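PDB 4MVE: GXWXG domain-containing protein from Thermomonospora curvata, which is of unknown function and combines a GXWXG region with a DUF4334 region in one small, mainly antiparallel beta protein. Local coordinates for residues 76-81 / 88-93; 95-100 / 112-117. One frame throughout, in Å; residues are numbered along the deposited sequence.

Contact 1 and contact 2 lie in series along the chain: the hairpin of strands 74-81 and 87-89 closes before the hairpin of strands 96-103 and 106-113 begins. Both belong to the same antiparallel sheet, and their centres are about 14 Å apart. Tyr113 of contact 2 packs against the first strand of contact 1, its CE2 3.7 Å from Pro77 CG and its OH 3.7 Å from Leu78 CD2. Past the ends of the paired strands, Gln116 NE2 lies 3.0 Å from Leu93 O, probably as a hydrogen bond, so the two loop segments also meet. Residues 76-81 belong to the GXWXG region and contact 2 to the DUF4334 region; no active site is known for this protein.

Contact 1. Residues 76-81 / 88-93; sequences EPLLCR and YSYEKL
Tyr88 O accepts the shortest direct hydrogen bond, from Cys80 N at 2.8 Å, and also takes a CA-H...O contact from Leu79. The return bond from Tyr88 N to Cys80 O makes Cys80 and Tyr88 a hydrogen-bonded antiparallel pair in the beta hairpin of strands 74-81 and 87-89; Leu79 and Ser89 form the next, non-hydrogen-bonded pair. Tyr90 N then reaches Leu78 O at 2.9 Å as the second segment turns away. On the Cys80 side, Tyr88 CG sits between the backbone N and the carbonyl carbon (chi1 77°), which brings the ring alongside Cys80. Its CE1 lies 3.8 Å from Cys80 CB, and Cys80 SG makes an oblique sulfur-aromatic contact, 5.5 Å from the centroid of the Tyr88 ring, while Met62 touches both side chains. On the Leu79 side, Leu79 CD2 packs against Ser89 CB. Glu76 lays its CB 3.5 Å from Ser89 OG; its carboxylate is salt-bridged to Arg68, which probably offsets the like charge of nearby Glu91. Leu78 crosses Leu93 at about a right angle, their CD1 methyls touching. Where the strands part, a water accepts from Leu78 N at 2.9 Å, donates to Tyr90 O and hydrogen-bonds Ser89 OG.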
loop_
_atom_site.group_PDB
_atom_site.type_symbol
_atom_site.label_atom_id
_atom_site.label_comp_id
_atom_site.label_asym_id
_atom_site.label_seq_id
_atom_site.Cartn_x
_atom_site.Cartn_y
_atom_site.Cartn_z
ATOM N N GLU A 76 6.422 -7.540 -6.709
ATOM C CA GLU A 76 5.274 -7.668 -7.602
ATOM C C GLU A 76 4.224 -6.710 -7.057
ATOM O O GLU A 76 3.655 -6.971 -6.005
ATOM C CB GLU A 76 4.780 -9.120 -7.732
ATOM C CG GLU A 76 5.884 -10.058 -8.226
ATOM C CD GLU A 76 5.577 -11.534 -8.056
ATOM O OE1 GLU A 76 4.812 -11.872 -7.125
ATOM O OE2 GLU A 76 6.131 -12.357 -8.820
ATOM N N PRO A 77 4.023 -5.533 -7.692
ATOM C CA PRO A 77 3.098 -4.548 -7.109
ATOM C C PRO A 77 1.618 -4.837 -7.298
ATOM O O PRO A 77 0.795 -4.298 -6.545
ATOM C CB PRO A 77 3.472 -3.247 -7.824
ATOM C CG PRO A 77 4.030 -3.681 -9.138
ATOM C CD PRO A 77 4.661 -5.032 -8.932
ATOM N N LEU A 78 1.260 -5.626 -8.312
ATOM C CA LEU A 78 -0.161 -5.837 -8.638
ATOM C C LEU A 78 -0.558 -7.270 -8.767
ATOM O O LEU A 78 -0.816 -7.754 -9.876
ATOM C CB LEU A 78 -0.528 -5.099 -9.944
ATOM C CG LEU A 78 -0.248 -3.585 -9.950
ATOM C CD1 LEU A 78 -0.306 -3.054 -11.356
ATOM C CD2 LEU A 78 -1.273 -2.831 -9.059
ATOM N N LEU A 79 -0.688 -7.944 -7.615
ATOM C CA LEU A 79 -1.223 -9.297 -7.566
ATOM C C LEU A 79 -2.696 -9.155 -7.730
ATOM O O LEU A 79 -3.270 -8.242 -7.136
ATOM C CB LEU A 79 -0.873 -10.019 -6.250
ATOM C CG LEU A 79 0.624 -10.230 -5.928
ATOM C CD1 LEU A 79 0.769 -10.976 -4.566
ATOM C CD2 LEU A 79 1.361 -11.003 -7.082
ATOM N N CYS A 80 -3.298 -9.968 -8.611
ATOM C CA CYS A 80 -4.720 -9.889 -8.903
ATOM C C CYS A 80 -5.298 -11.251 -8.846
ATOM O O CYS A 80 -4.573 -12.247 -8.925
ATOM C CB CYS A 80 -4.981 -9.232 -10.264
ATOM S SG CYS A 80 -4.380 -7.531 -10.394
ATOM N N ARG A 81 -6.609 -11.301 -8.727
ATOM C CA ARG A 81 -7.328 -12.552 -8.710
ATOM C C ARG A 81 -7.934 -12.780 -10.077
ATOM O O ARG A 81 -8.651 -11.912 -10.604
ATOM C CB ARG A 81 -8.381 -12.557 -7.606
ATOM C CG ARG A 81 -8.681 -13.965 -7.128
ATOM C CD ARG A 81 -9.690 -13.970 -6.014
ATOM N NE ARG A 81 -9.141 -13.546 -4.722
ATOM C CZ ARG A 81 -8.538 -14.355 -3.858
ATOM N NH1 ARG A 81 -8.309 -15.624 -4.173
ATOM N NH2 ARG A 81 -8.129 -13.896 -2.686
ATOM N N TYR A 88 -2.343 -14.160 -9.377
ATOM C CA TYR A 88 -1.280 -13.979 -10.359
ATOM C C TYR A 88 -0.755 -12.550 -10.334
ATOM O O TYR A 88 -1.454 -11.586 -9.966
ATOM C CB TYR A 88 -1.764 -14.365 -11.780
ATOM C CG TYR A 88 -2.634 -13.311 -12.425
ATOM C CD1 TYR A 88 -3.968 -13.163 -12.062
ATOM C CD2 TYR A 88 -2.102 -12.406 -13.346
ATOM C CE1 TYR A 88 -4.764 -12.170 -12.621
ATOM C CE2 TYR A 88 -2.878 -11.389 -13.888
ATOM C CZ TYR A 88 -4.210 -11.276 -13.525
ATOM O OH TYR A 88 -4.995 -10.304 -14.084
ATOM N N SER A 89 0.480 -12.424 -10.761
ATOM C CA SER A 89 1.154 -11.154 -10.827
ATOM C C SER A 89 0.906 -10.464 -12.170
ATOM O O SER A 89 1.373 -10.952 -13.203
ATOM C CB SER A 89 2.647 -11.357 -10.609
ATOM O OG SER A 89 3.280 -10.112 -10.785
ATOM N N TYR A 90 0.151 -9.338 -12.152
ATOM C CA TYR A 90 -0.112 -8.510 -13.338
ATOM C C TYR A 90 1.139 -7.686 -13.607
ATOM O O TYR A 90 1.586 -6.955 -12.719
ATOM C CB TYR A 90 -1.346 -7.619 -13.141
ATOM C CG TYR A 90 -1.745 -6.881 -14.401
ATOM C CD1 TYR A 90 -2.066 -7.573 -15.569
ATOM C CD2 TYR A 90 -1.819 -5.492 -14.425
ATOM C CE1 TYR A 90 -2.368 -6.893 -16.752
ATOM C CE2 TYR A 90 -2.160 -4.803 -15.592
ATOM C CZ TYR A 90 -2.434 -5.507 -16.751
ATOM O OH TYR A 90 -2.791 -4.821 -17.882
ATOM N N GLU A 91 1.767 -7.865 -14.778
ATOM C CA GLU A 91 3.069 -7.211 -14.991
ATOM C C GLU A 91 3.103 -6.189 -16.123
ATOM O O GLU A 91 4.189 -5.685 -16.427
ATOM C CB GLU A 91 4.161 -8.281 -15.227
ATOM C CG GLU A 91 4.180 -9.304 -14.102
ATOM C CD GLU A 91 5.387 -10.199 -13.920
ATOM O OE1 GLU A 91 5.985 -10.613 -14.940
ATOM O OE2 GLU A 91 5.671 -10.561 -12.751
ATOM N N LYS A 92 1.934 -5.808 -16.662
ATOM C CA LYS A 92 1.878 -4.893 -17.797
ATOM C C LYS A 92 2.273 -3.445 -17.408
ATOM O O LYS A 92 2.703 -2.691 -18.285
ATOM C CB LYS A 92 0.482 -4.955 -18.474
ATOM C CG LYS A 92 0.142 -3.836 -19.467
ATOM C CD LYS A 92 0.758 -4.070 -20.843
ATOM C CE LYS A 92 1.160 -2.794 -21.534
ATOM N NZ LYS A 92 1.465 -3.049 -22.967
ATOM N N LEU A 93 2.176 -3.080 -16.128
ATOM C CA LEU A 93 2.589 -1.734 -15.684
ATOM C C LEU A 93 4.057 -1.742 -15.224
ATOM O O LEU A 93 4.574 -0.720 -14.762
ATOM C CB LEU A 93 1.681 -1.212 -14.544
ATOM C CG LEU A 93 0.319 -0.677 -14.990
ATOM C CD1 LEU A 93 -0.699 -1.777 -15.014
ATOM C CD2 LEU A 93 -0.194 0.347 -14.006
HETATM O O HOH W 1 2.604 -7.498 -10.054
#

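Contact 2. Residues 95-100 / 112-117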
loop_
_atom_site.group_PDB
_atom_site.type_symbol
_atom_site.label_atom_id
_atom_site.label_comp_id
_atom_site.label_asym_id
_atom_site.label_seq_id
_atom_site.Cartn_x
_atom_site.Cartn_y
_atom_site.Cartn_z
ATOM N N LEU A 95 7.341 -3.885 -12.987
ATOM C CA LEU A 95 7.539 -4.399 -11.652
ATOM C C LEU A 95 7.956 -3.257 -10.714
ATOM O O LEU A 95 7.609 -2.096 -10.982
ATOM C CB LEU A 95 8.522 -5.608 -11.647
ATOM C CG LEU A 95 7.943 -6.876 -12.323
ATOM C CD1 LEU A 95 9.000 -7.918 -12.543
ATOM C CD2 LEU A 95 6.801 -7.489 -11.504
ATOM N N ALA A 96 8.583 -3.581 -9.564
ATOM C CA ALA A 96 8.906 -2.558 -8.595
ATOM C C ALA A 96 10.052 -3.000 -7.683
ATOM O O ALA A 96 10.607 -4.084 -7.846
ATOM C CB ALA A 96 7.667 -2.215 -7.772
ATOM N N ARG A 97 10.458 -2.110 -6.787
ATOM C CA ARG A 97 11.530 -2.358 -5.837
ATOM C C ARG A 97 11.320 -1.488 -4.595
ATOM O O ARG A 97 10.423 -0.629 -4.575
ATOM C CB ARG A 97 12.915 -2.151 -6.485
ATOM C CG ARG A 97 13.210 -0.733 -6.868
ATOM C CD ARG A 97 14.124 -0.619 -8.098
ATOM N NE ARG A 97 14.283 0.802 -8.434
ATOM C CZ ARG A 97 13.315 1.594 -8.908
ATOM N NH1 ARG A 97 12.102 1.099 -9.168
ATOM N NH2 ARG A 97 13.557 2.874 -9.151
ATOM N N LEU A 98 12.088 -1.766 -3.550
ATOM C CA LEU A 98 11.987 -1.050 -2.276
ATOM C C LEU A 98 13.213 -0.221 -1.999
ATOM O O LEU A 98 14.347 -0.678 -2.212
ATOM C CB LEU A 98 11.822 -2.036 -1.117
ATOM C CG LEU A 98 10.471 -2.781 -1.003
ATOM C CD1 LEU A 98 10.631 -4.036 -0.149
ATOM C CD2 LEU A 98 9.391 -1.883 -0.394
ATOM N N ARG A 99 12.981 1.001 -1.527
ATOM C CA ARG A 99 14.048 1.927 -1.106
ATOM C C ARG A 99 13.565 2.684 0.129
ATOM O O ARG A 99 12.363 2.621 0.454
ATOM C CB ARG A 99 14.412 2.912 -2.227
ATOM C CG ARG A 99 14.984 2.278 -3.520
ATOM C CD ARG A 99 16.344 1.610 -3.225
ATOM N NE ARG A 99 17.053 1.168 -4.421
ATOM C CZ ARG A 99 16.979 -0.053 -4.949
ATOM N NH1 ARG A 99 16.134 -0.950 -4.455
ATOM N NH2 ARG A 99 17.707 -0.367 -6.010
ATOM N N GLU A 100 14.476 3.369 0.828
ATOM C CA GLU A 100 14.085 4.222 1.948
ATOM C C GLU A 100 13.942 5.621 1.389
ATOM O O GLU A 100 14.904 6.137 0.828
ATOM C CB GLU A 100 15.100 4.169 3.090
ATOM C CG GLU A 100 15.128 2.822 3.793
ATOM C CD GLU A 100 16.171 2.785 4.889
ATOM O OE1 GLU A 100 17.376 2.681 4.558
ATOM O OE2 GLU A 100 15.786 2.886 6.078
ATOM N N ILE A 112 8.847 1.600 -5.024
ATOM C CA ILE A 112 8.962 2.487 -6.199
ATOM C C ILE A 112 8.651 1.663 -7.456
ATOM O O ILE A 112 9.319 0.675 -7.671
ATOM C CB ILE A 112 10.388 3.107 -6.273
ATOM C CG1 ILE A 112 10.752 3.849 -4.955
ATOM C CG2 ILE A 112 10.566 3.996 -7.557
ATOM C CD1 ILE A 112 12.075 4.566 -4.899
ATOM N N TYR A 113 7.705 2.085 -8.307
ATOM C CA TYR A 113 7.471 1.339 -9.561
ATOM C C TYR A 113 8.671 1.517 -10.461
ATOM O O TYR A 113 9.271 2.615 -10.493
ATOM C CB TYR A 113 6.206 1.822 -10.285
ATOM C CG TYR A 113 4.910 1.272 -9.718
ATOM C CD1 TYR A 113 4.387 1.754 -8.522
ATOM C CD2 TYR A 113 4.196 0.286 -10.393
ATOM C CE1 TYR A 113 3.161 1.277 -8.015
ATOM C CE2 TYR A 113 2.981 -0.201 -9.898
ATOM C CZ TYR A 113 2.478 0.277 -8.698
ATOM O OH TYR A 113 1.258 -0.209 -8.256
ATOM N N ASP A 114 9.019 0.462 -11.190
ATOM C CA ASP A 114 10.127 0.523 -12.138
ATOM C C ASP A 114 9.804 1.389 -13.326
ATOM O O ASP A 114 10.712 2.017 -13.883
ATOM C CB ASP A 114 10.465 -0.893 -12.671
ATOM C CG ASP A 114 11.030 -1.817 -11.619
ATOM O OD1 ASP A 114 11.312 -1.334 -10.484
ATOM O OD2 ASP A 114 11.243 -3.007 -11.934
ATOM N N LYS A 115 8.526 1.347 -13.792
ATOM C CA LYS A 115 8.185 1.971 -15.073
ATOM C C LYS A 115 7.085 3.007 -14.968
ATOM O O LYS A 115 6.561 3.423 -15.996
ATOM C CB LYS A 115 7.776 0.865 -16.077
ATOM C CG LYS A 115 8.873 -0.149 -16.374
ATOM C CD LYS A 115 9.485 0.091 -17.733
ATOM C CE LYS A 115 10.999 0.067 -17.728
ATOM N NZ LYS A 115 11.557 0.647 -18.983
ATOM N N GLN A 116 6.746 3.434 -13.750
ATOM C CA GLN A 116 5.657 4.387 -13.479
ATOM C C GLN A 116 6.100 5.368 -12.427
ATOM O O GLN A 116 6.777 4.946 -11.493
ATOM C CB GLN A 116 4.380 3.642 -12.981
ATOM C CG GLN A 116 3.928 2.445 -13.835
ATOM C CD GLN A 116 3.583 2.807 -15.258
ATOM O OE1 GLN A 116 3.247 3.948 -15.579
ATOM N NE2 GLN A 116 3.716 1.845 -16.151
ATOM N N PRO A 117 5.734 6.668 -12.528
ATOM C CA PRO A 117 6.227 7.640 -11.526
ATOM C C PRO A 117 5.368 7.557 -10.260
ATOM O O PRO A 117 4.659 8.496 -9.937
ATOM C CB PRO A 117 6.086 8.986 -12.262
ATOM C CG PRO A 117 4.910 8.772 -13.200
ATOM C CD PRO A 117 4.969 7.339 -13.617
HETATM O O HOH W 2 9.465 -3.721 -14.779
HETATM O O HOH W 3 6.560 -0.374 -12.927
HETATM O O HOH W 4 11.858 4.468 -10.810
#
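Backbone hydrogen bonds join Arg97 and Ile112 in both directions, Ile112 N to Arg97 O at 2.8 Å and Arg97 N to Ile112 O at 3.1 Å, the hydrogen-bonded pair of an antiparallel beta hairpin. Ala96 and Tyr113 are the adjacent non-hydrogen-bonded pair, and beyond them Asp114 N donates to Leu95 O at 2.9 Å. The charged interaction is a salt bridge from Arg97 NH1 to Asp114 OD1, 2.9 Å long but weak as a hydrogen bond, with guanidinium and carboxylate planes 60° apart. Arg97 CG lies between the backbone N and the carbonyl carbon (chi1 67°) and the chain bends at chi2, carrying the guanidinium across to Asp114 and Ile112. NH1 also makes a weak, long bond to Tyr113 O at the guanidinium edge; a water links NH2 to the same carbonyl. A methionine in place of Arg97 would probably leave Asp114 without this cationic partner and Tyr113 O without the water-mediated link. In aliphatic packing, Ile112 lies against one guanidinium face, CG2 3.6 Å from Arg97 NH2, and its CD1 meets Arg99 CB at 3.9 Å. Ile112 also touches Ile119 of strand 118-124, while Ala96 and Tyr113 face the other way, Ala96 against Val75 of strand 74-81, Tyr113 against Ile118 and Lys67 of strand 64-71.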